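Local coordinates for protein TqaA (Penicillium aethiopicum, PDB 5DLK) that probably closes the ring of a nonribosomal peptide carried on phosphopantetheine, acting as the terminal condensation-like domain of a fungal synthetase, at residues A[276-281]-A[345-350]; A[86-91]-A[119-124]; A[53-58]-A[206-211]. One frame throughout, in Å; residues are numbered along the deposited sequence. Where two conformers were deposited one is given.

The three contacts are spread over one condensation-like domain. Contacts 1 and 2 lie on opposite sides of its centre, their own centres about 49 Å apart, whereas contact 3 is the more central, its centre about 13 Å from that of the chain. Contact 2 is nested within the chain loop that contact 3 closes, their nearest atoms about 10 Å apart. Contact 1 follows both in sequence and adjoins the phosphopantetheine site, without ligand in this model, the side chain of Ile281 lying about 5 Å from that of Thr282. In contact 3, Phe208 is about 11 Å, side chain to side chain, from Asn311 of that site, while contact 2 lies away from it.

Contact 1 (A[276-281]-A[345-350]); sequences TLPSGI and TVMDLL
The puckered Pro278 ring turns its CB and CG to the helix: CB lies 3.6 Å from Met347 SD, and CG is 4.0 Å from Leu350 CD1. The flat group of the helix start is the Asp348 carboxylate. Its OD2 accepts from Thr345 N at 2.9 Å on the anti side, while Asp348 N returns a weak bond to Thr345 OG1, completing a capping box. Met347 slides past the proline in the opposite direction. Its CG is anti to the backbone N (chi1 -160°), and bends at the next two torsions fold the thioether back toward the ring, with CE 3.8 Å from Pro278 CB. Ile281 crosses Leu350 at about a right angle, its CD1 4.0 Å from Leu350 CB. No hydrogen bond joins the segments, and their grip is wholly apolar. Pro278 and Ile281, the ends of a type II turn, both face the helix; the turn is closed by Ile281 N to Pro278 O at 3.1 Å, with Gly280 at its positive-phi position. Gly280 O accepts from Gln354 NE2, one turn beyond Leu350 on helix 346-358. Leu350 reaches on to Leu286 and Ala289 of helix 283-299, which begins just past the phosphopantetheine-binding residue Thr282, and Val346 and Leu349 rest on Phe463 of helix 446-465.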
loop_
_atom_site.group_PDB
_atom_site.type_symbol
_atom_site.label_atom_id
_atom_site.label_comp_id
_atom_site.label_asym_id
_atom_site.label_seq_id
_atom_site.Cartn_x
_atom_site.Cartn_y
_atom_site.Cartn_z
ATOM N N THR A 276 8.753 -23.641 -6.959
ATOM C CA THR A 276 9.724 -23.634 -8.038
ATOM C C THR A 276 9.120 -22.926 -9.250
ATOM O O THR A 276 8.064 -23.322 -9.742
ATOM C CB THR A 276 10.129 -25.072 -8.424
ATOM O OG1 THR A 276 10.695 -25.727 -7.277
ATOM C CG2 THR A 276 11.139 -25.055 -9.570
ATOM N N LEU A 277 9.773 -21.870 -9.707
ATOM C CA LEU A 277 9.247 -21.089 -10.821
ATOM C C LEU A 277 9.744 -21.608 -12.157
ATOM O O LEU A 277 10.953 -21.754 -12.346
ATOM C CB LEU A 277 9.648 -19.630 -10.675
ATOM C CG LEU A 277 9.091 -18.907 -9.460
ATOM C CD1 LEU A 277 9.611 -17.500 -9.453
ATOM C CD2 LEU A 277 7.570 -18.936 -9.497
ATOM N N PRO A 278 8.821 -21.871 -13.104
ATOM C CA PRO A 278 9.257 -22.159 -14.474
ATOM C C PRO A 278 10.031 -20.979 -15.047
ATOM O O PRO A 278 9.798 -19.844 -14.633
ATOM C CB PRO A 278 7.945 -22.374 -15.231
ATOM C CG PRO A 278 6.949 -22.714 -14.181
ATOM C CD PRO A 278 7.360 -21.962 -12.955
ATOM N N SER A 279 10.941 -21.230 -15.988
ATOM C CA SER A 279 11.748 -20.144 -16.535
ATOM C C SER A 279 10.862 -19.042 -17.131
ATOM O O SER A 279 9.908 -19.320 -17.855
ATOM C CB SER A 279 12.731 -20.670 -17.592
ATOM O OG SER A 279 12.066 -21.448 -18.565
ATOM N N GLY A 280 11.162 -17.802 -16.782
ATOM C CA GLY A 280 10.450 -16.665 -17.328
ATOM C C GLY A 280 9.168 -16.296 -16.598
ATOM O O GLY A 280 8.564 -15.269 -16.894
ATOM N N ILE A 281 8.753 -17.127 -15.649
ATOM C CA ILE A 281 7.504 -16.911 -14.907
ATOM C C ILE A 281 7.762 -16.400 -13.490
ATOM O O ILE A 281 8.542 -16.997 -12.752
ATOM C CB ILE A 281 6.685 -18.210 -14.812
ATOM C CG1 ILE A 281 6.280 -18.701 -16.215
ATOM C CG2 ILE A 281 5.447 -18.021 -13.917
ATOM C CD1 ILE A 281 5.497 -17.680 -17.020
ATOM N N THR A 345 -2.068 -26.247 -21.122
ATOM C CA THR A 345 -1.334 -26.718 -19.956
ATOM C C THR A 345 -1.218 -25.606 -18.935
ATOM O O THR A 345 -1.517 -24.450 -19.209
ATOM C CB THR A 345 0.078 -27.172 -20.326
ATOM O OG1 THR A 345 0.827 -26.043 -20.783
ATOM C CG2 THR A 345 0.031 -28.229 -21.445
ATOM N N VAL A 346 -0.771 -25.967 -17.742
ATOM C CA VAL A 346 -0.430 -24.978 -16.738
ATOM C C VAL A 346 0.525 -23.917 -17.283
ATOM O O VAL A 346 0.330 -22.726 -17.047
ATOM C CB VAL A 346 0.184 -25.672 -15.515
ATOM C CG1 VAL A 346 0.844 -24.651 -14.588
ATOM C CG2 VAL A 346 -0.897 -26.491 -14.798
ATOM N N MET A 347 1.535 -24.324 -18.048
ATOM C CA MET A 347 2.467 -23.340 -18.594
ATOM C C MET A 347 1.774 -22.293 -19.483
ATOM O O MET A 347 2.128 -21.116 -19.449
ATOM C CB MET A 347 3.569 -24.028 -19.405
ATOM C CG MET A 347 4.785 -23.135 -19.576
ATOM S SD MET A 347 5.644 -23.001 -17.971
ATOM C CE MET A 347 6.467 -24.598 -17.967
ATOM N N ASP A 348 0.817 -22.747 -20.287
ATOM C CA ASP A 348 0.066 -21.858 -21.184
ATOM C C ASP A 348 -0.693 -20.829 -20.356
ATOM O O ASP A 348 -0.749 -19.650 -20.712
ATOM C CB ASP A 348 -0.911 -22.645 -22.063
ATOM C CG ASP A 348 -0.201 -23.608 -23.025
ATOM O OD1 ASP A 348 0.813 -23.196 -23.608
ATOM O OD2 ASP A 348 -0.658 -24.757 -23.186
ATOM N N LEU A 349 -1.293 -21.285 -19.257
ATOM C CA LEU A 349 -2.017 -20.372 -18.372
ATOM C C LEU A 349 -1.050 -19.394 -17.719
ATOM O O LEU A 349 -1.346 -18.198 -17.603
ATOM C CB LEU A 349 -2.809 -21.162 -17.307
ATOM C CG LEU A 349 -3.378 -20.299 -16.180
ATOM C CD1 LEU A 349 -4.357 -19.281 -16.752
ATOM C CD2 LEU A 349 -4.052 -21.174 -15.106
ATOM N N LEU A 350 0.111 -19.883 -17.282
ATOM C CA LEU A 350 1.076 -18.994 -16.626
ATOM C C LEU A 350 1.546 -17.893 -17.602
ATOM O O LEU A 350 1.604 -16.727 -17.237
ATOM C CB LEU A 350 2.274 -19.779 -16.106
ATOM C CG LEU A 350 1.897 -20.734 -14.962
ATOM C CD1 LEU A 350 3.082 -21.648 -14.618
ATOM C CD2 LEU A 350 1.491 -19.917 -13.749
#

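Contact 2 (A[86-91]-A[119-124]); sequences ETCQSL and VKVREV
Helix 81-94 packs beside the mixed sheet of the N-terminal half of this condensation-like fold, which strand 407-415 joins from the C-terminal half, and here it meets the chain leading into an edge strand, 122-125. The polar centre is Gln89, whose OE1 accepts from Val119 N at 2.7 Å with an N-H...O angle of 164°; the donor is tilted 27° from the carbonyl plane. The side chain leaves the helix with CG anti to the backbone N and bends at chi2 (72°), which goes with OE1 reaching the Val119 N-H. Gln89 and Val119 slide by each other in opposite directions, bringing OE1 within 3.4 Å of Val119 CB and setting Val119 CG2 3.8 Å from Gln89 CA. The other valine branch, CG1, lies 4.2 Å from Cys88 CB. Beyond it, Cys88 SG approaches Val121 CG2 at 4.3 Å; Val119 and Val121 both point toward the helix, with Lys120 between them pointing away. Cys88 and Val119 also share Phe159 of the neighbouring strand 158-163, and farther along Glu123 makes a salt bridge to Arg85 of the same helix. A water donates to Val119 O at 3.0 Å; its approach to Gln89 OE1 is too short to be trusted.

The orientation of the amide is fixed by what surrounds it, because NE2 donates to Leu117 O and Asp93 OD1 while OE1 receives a backbone N-H. A leucine in place of Gln89 would probably leave Val119 N, Leu117 O and Asp93 OD1 without this partner, with apolar packing alone left to hold Val119 to the helix. One side chain thus bonds to main-chain atoms two residues apart, while Cys88 adds apolar contacts to Val119 and Val121.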
loop_
_atom_site.group_PDB
_atom_site.type_symbol
_atom_site.label_atom_id
_atom_site.label_comp_id
_atom_site.label_asym_id
_atom_site.label_seq_id
_atom_site.Cartn_x
_atom_site.Cartn_y
_atom_site.Cartn_z
ATOM N N GLU A 86 16.274 15.841 15.887
ATOM C CA GLU A 86 16.407 16.708 14.721
ATOM C C GLU A 86 16.283 15.941 13.405
ATOM O O GLU A 86 15.954 16.520 12.368
ATOM C CB GLU A 86 17.743 17.447 14.749
ATOM C CG GLU A 86 17.953 18.283 15.994
ATOM C CD GLU A 86 19.423 18.512 16.305
ATOM O OE1 GLU A 86 20.263 18.365 15.386
ATOM O OE2 GLU A 86 19.740 18.830 17.473
ATOM N N THR A 87 16.567 14.647 13.446
ATOM C CA THR A 87 16.449 13.815 12.250
ATOM C C THR A 87 14.973 13.656 11.851
ATOM O O THR A 87 14.637 13.680 10.659
ATOM C CB THR A 87 17.105 12.443 12.468
ATOM O OG1 THR A 87 18.499 12.629 12.747
ATOM C CG2 THR A 87 16.950 11.554 11.234
ATOM N N CYS A 88 14.099 13.526 12.849
ATOM C CA CYS A 88 12.657 13.536 12.605
ATOM C C CYS A 88 12.235 14.814 11.868
ATOM O O CYS A 88 11.464 14.776 10.904
ATOM C CB CYS A 88 11.885 13.411 13.921
ATOM S SG CYS A 88 12.208 11.884 14.848
ATOM N N GLN A 89 12.741 15.954 12.329
ATOM C CA GLN A 89 12.421 17.217 11.683
ATOM C C GLN A 89 12.915 17.206 10.238
ATOM O O GLN A 89 12.175 17.559 9.317
ATOM C CB GLN A 89 13.034 18.391 12.448
ATOM C CG GLN A 89 12.803 19.734 11.787
ATOM C CD GLN A 89 11.369 20.208 11.881
ATOM O OE1 GLN A 89 10.815 20.334 12.976
ATOM N NE2 GLN A 89 10.756 20.484 10.722
ATOM N N SER A 90 14.156 16.778 10.038
ATOM C CA SER A 90 14.768 16.836 8.711
ATOM C C SER A 90 14.114 15.849 7.743
ATOM O O SER A 90 14.028 16.116 6.540
ATOM C CB SER A 90 16.271 16.559 8.796
ATOM O OG SER A 90 16.922 17.608 9.494
ATOM N N LEU A 91 13.672 14.711 8.268
ATOM C CA LEU A 91 12.972 13.734 7.441
ATOM C C LEU A 91 11.675 14.329 6.885
ATOM O O LEU A 91 11.385 14.204 5.688
ATOM C CB LEU A 91 12.686 12.461 8.231
ATOM C CG LEU A 91 12.109 11.315 7.390
ATOM C CD1 LEU A 91 13.159 10.735 6.445
ATOM C CD2 LEU A 91 11.542 10.233 8.300
ATOM N N VAL A 119 8.250 19.895 13.500
ATOM C CA VAL A 119 7.999 18.566 14.031
ATOM C C VAL A 119 8.215 18.561 15.543
ATOM O O VAL A 119 9.304 18.863 16.024
ATOM C CB VAL A 119 8.909 17.518 13.362
ATOM C CG1 VAL A 119 8.747 16.160 14.030
ATOM C CG2 VAL A 119 8.595 17.441 11.872
ATOM N N LYS A 120 7.166 18.242 16.289
ATOM C CA LYS A 120 7.277 18.104 17.738
ATOM C C LYS A 120 7.149 16.633 18.115
ATOM O O LYS A 120 6.141 15.990 17.799
ATOM C CB LYS A 120 6.206 18.932 18.452
ATOM C CG LYS A 120 6.314 20.451 18.210
ATOM C CD LYS A 120 7.727 20.950 18.491
ATOM C CE LYS A 120 7.776 22.464 18.697
ATOM N NZ LYS A 120 7.400 23.207 17.466
ATOM N N VAL A 121 8.170 16.097 18.776
ATOM C CA VAL A 121 8.174 14.689 19.172
ATOM C C VAL A 121 7.467 14.479 20.506
ATOM O O VAL A 121 7.686 15.233 21.449
ATOM C CB VAL A 121 9.614 14.154 19.260
ATOM C CG1 VAL A 121 9.639 12.722 19.747
ATOM C CG2 VAL A 121 10.304 14.289 17.897
ATOM N N ARG A 122 6.596 13.478 20.585
ATOM C CA ARG A 122 6.013 13.096 21.862
ATOM C C ARG A 122 7.065 12.270 22.601
ATOM O O ARG A 122 7.617 11.303 22.065
ATOM C CB ARG A 122 4.706 12.320 21.665
ATOM C CG ARG A 122 4.098 11.759 22.932
ATOM C CD ARG A 122 2.752 11.077 22.679
ATOM N NE ARG A 122 2.895 9.847 21.890
ATOM C CZ ARG A 122 1.906 8.982 21.676
ATOM N NH1 ARG A 122 0.704 9.207 22.192
ATOM N NH2 ARG A 122 2.125 7.886 20.951
ATOM N N GLU A 123 7.381 12.664 23.828
ATOM C CA GLU A 123 8.496 12.036 24.524
ATOM C C GLU A 123 8.053 11.535 25.879
ATOM O O GLU A 123 7.282 12.202 26.566
ATOM C CB GLU A 123 9.667 13.011 24.689
ATOM C CG GLU A 123 10.148 13.612 23.390
ATOM C CD GLU A 123 11.651 13.748 23.331
ATOM O OE1 GLU A 123 12.352 13.033 24.078
ATOM O OE2 GLU A 123 12.130 14.569 22.523
ATOM N N VAL A 124 8.530 10.347 26.232
ATOM C CA VAL A 124 8.241 9.751 27.524
ATOM C C VAL A 124 9.545 9.350 28.204
ATOM O O VAL A 124 10.374 8.670 27.609
ATOM C CB VAL A 124 7.341 8.500 27.398
ATOM C CG1 VAL A 124 7.099 7.883 28.760
ATOM C CG2 VAL A 124 6.016 8.845 26.715
HETATM O O HOH W 1 11.622 20.564 15.266
#

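Contact 3 (A[53-58]-A[206-211]); sequences PATQAQ and SDFAHY
The Phe208 ring meets the start of helix 56-63, where its CE2 is 3.5 Å from Gln58 NE2 and its CZ is 4.1 Å from Thr55 CG2. Ring and side-chain amide approach from opposite directions with their planes 62° apart, and the amide meets the ring obliquely: Gln58 OE1 is also 3.5 Å from Phe208 CE2. Phe208 is carried forward by a chi1 of -174°, which sets CG anti to its backbone N.

In the next shell, a capping box holds the glutamine and threonine. Gln58 N donates to Thr55 OG1 at 2.9 Å, and Thr55 N donates to Gln58 OE1, also at 2.9 Å, in the carbonyl plane and on a lone pair. Gln58 NE2 in turn donates to Gln111 OE1 and Ser179 O. Ser179 lies in the SHxxxDG variant of the condensation-family HHxxxDG motif, which ends at the phosphopantetheine-binding residue Gly183. On the other helix, Asp207 is the N-cap, its OD1 accepting from His210 N at 3.1 Å, and its OD2 bonds to Ser96 OG.

Two helix starts therefore meet through a phenylalanine ring that approaches, obliquely, a buried amide whose two ends are both hydrogen-bonded. With both polar ends of Gln58 committed, the glutamine can present a fixed surface to the phenylalanine, whose contact is van der Waals packing without any hydrogen bond across the segments.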
loop_
_atom_site.group_PDB
_atom_site.type_symbol
_atom_site.label_atom_id
_atom_site.label_comp_id
_atom_site.label_asym_id
_atom_site.label_seq_id
_atom_site.Cartn_x
_atom_site.Cartn_y
_atom_site.Cartn_z
ATOM N N PRO A 53 -6.101 16.611 -5.137
ATOM C CA PRO A 53 -7.017 15.532 -4.749
ATOM C C PRO A 53 -6.211 14.369 -4.186
ATOM O O PRO A 53 -5.059 14.175 -4.610
ATOM C CB PRO A 53 -7.704 15.146 -6.077
ATOM C CG PRO A 53 -7.429 16.328 -7.014
ATOM C CD PRO A 53 -6.082 16.836 -6.594
ATOM N N ALA A 54 -6.787 13.646 -3.229
ATOM C CA ALA A 54 -6.228 12.370 -2.814
ATOM C C ALA A 54 -6.592 11.335 -3.896
ATOM O O ALA A 54 -7.659 11.426 -4.498
ATOM C CB ALA A 54 -6.774 11.961 -1.480
ATOM N N THR A 55 -5.728 10.358 -4.129
ATOM C CA THR A 55 -6.024 9.343 -5.148
ATOM C C THR A 55 -7.044 8.342 -4.625
ATOM O O THR A 55 -7.264 8.229 -3.412
ATOM C CB THR A 55 -4.773 8.574 -5.563
ATOM O OG1 THR A 55 -4.309 7.788 -4.452
ATOM C CG2 THR A 55 -3.679 9.524 -6.009
ATOM N N GLN A 56 -7.649 7.588 -5.540
ATOM C CA GLN A 56 -8.568 6.549 -5.142
ATOM C C GLN A 56 -7.867 5.528 -4.256
ATOM O O GLN A 56 -8.448 5.045 -3.286
ATOM C CB GLN A 56 -9.156 5.849 -6.387
ATOM C CG GLN A 56 -10.274 4.893 -6.051
ATOM C CD GLN A 56 -11.032 4.460 -7.301
ATOM O OE1 GLN A 56 -10.708 4.887 -8.392
ATOM N NE2 GLN A 56 -12.017 3.593 -7.131
ATOM N N ALA A 57 -6.616 5.211 -4.579
ATOM C CA ALA A 57 -5.876 4.230 -3.771
ATOM C C ALA A 57 -5.587 4.777 -2.364
ATOM O O ALA A 57 -5.716 4.067 -1.367
ATOM C CB ALA A 57 -4.572 3.832 -4.468
ATOM N N GLN A 58 -5.187 6.040 -2.285
ATOM C CA GLN A 58 -5.051 6.670 -0.964
ATOM C C GLN A 58 -6.326 6.559 -0.157
ATOM O O GLN A 58 -6.301 6.229 1.038
ATOM C CB GLN A 58 -4.663 8.142 -1.113
ATOM C CG GLN A 58 -3.207 8.337 -1.452
ATOM C CD GLN A 58 -2.864 9.809 -1.520
ATOM O OE1 GLN A 58 -3.443 10.545 -2.324
ATOM N NE2 GLN A 58 -1.955 10.260 -0.643
ATOM N N SER A 206 12.039 13.560 -5.687
ATOM C CA SER A 206 10.726 14.116 -5.991
ATOM C C SER A 206 9.760 13.756 -4.885
ATOM O O SER A 206 10.058 12.898 -4.055
ATOM C CB SER A 206 10.214 13.604 -7.333
ATOM O OG SER A 206 11.142 13.910 -8.355
ATOM N N ASP A 207 8.615 14.423 -4.837
ATOM C CA ASP A 207 7.623 14.018 -3.850
ATOM C C ASP A 207 6.391 13.432 -4.517
ATOM O O ASP A 207 6.324 13.329 -5.746
ATOM C CB ASP A 207 7.232 15.171 -2.924
ATOM C CG ASP A 207 6.723 16.389 -3.658
ATOM O OD1 ASP A 207 6.429 16.304 -4.871
ATOM O OD2 ASP A 207 6.592 17.449 -3.000
ATOM N N PHE A 208 5.424 13.040 -3.694
ATOM C CA PHE A 208 4.228 12.400 -4.206
ATOM C C PHE A 208 3.409 13.367 -5.061
ATOM O O PHE A 208 2.830 12.971 -6.066
ATOM C CB PHE A 208 3.399 11.844 -3.044
ATOM C CG PHE A 208 2.216 11.051 -3.486
ATOM C CD1 PHE A 208 2.389 9.871 -4.197
ATOM C CD2 PHE A 208 0.932 11.493 -3.203
ATOM C CE1 PHE A 208 1.294 9.143 -4.621
ATOM C CE2 PHE A 208 -0.171 10.769 -3.615
ATOM C CZ PHE A 208 0.009 9.594 -4.325
ATOM N N ALA A 209 3.370 14.645 -4.687
ATOM C CA ALA A 209 2.645 15.615 -5.500
ATOM C C ALA A 209 3.167 15.621 -6.945
ATOM O O ALA A 209 2.384 15.744 -7.887
ATOM C CB ALA A 209 2.735 17.016 -4.889
ATOM N N HIS A 210 4.472 15.442 -7.129
ATOM C CA HIS A 210 5.056 15.465 -8.474
ATOM C C HIS A 210 4.679 14.229 -9.301
ATOM O O HIS A 210 4.634 14.270 -10.526
ATOM C CB HIS A 210 6.573 15.594 -8.381
ATOM C CG HIS A 210 7.019 16.838 -7.683
ATOM N ND1 HIS A 210 8.171 16.901 -6.928
ATOM C CD2 HIS A 210 6.450 18.064 -7.605
ATOM C CE1 HIS A 210 8.296 18.115 -6.422
ATOM N NE2 HIS A 210 7.265 18.841 -6.819
ATOM N N TYR A 211 4.420 13.126 -8.618
ATOM C CA TYR A 211 3.853 11.952 -9.265
ATOM C C TYR A 211 2.467 12.275 -9.810
ATOM O O TYR A 211 2.149 11.953 -10.964
ATOM C CB TYR A 211 3.791 10.801 -8.260
ATOM C CG TYR A 211 3.173 9.521 -8.778
ATOM C CD1 TYR A 211 3.919 8.621 -9.520
ATOM C CD2 TYR A 211 1.851 9.205 -8.486
ATOM C CE1 TYR A 211 3.363 7.432 -9.971
ATOM C CE2 TYR A 211 1.284 8.034 -8.944
ATOM C CZ TYR A 211 2.046 7.151 -9.684
ATOM O OH TYR A 211 1.488 5.977 -10.134
#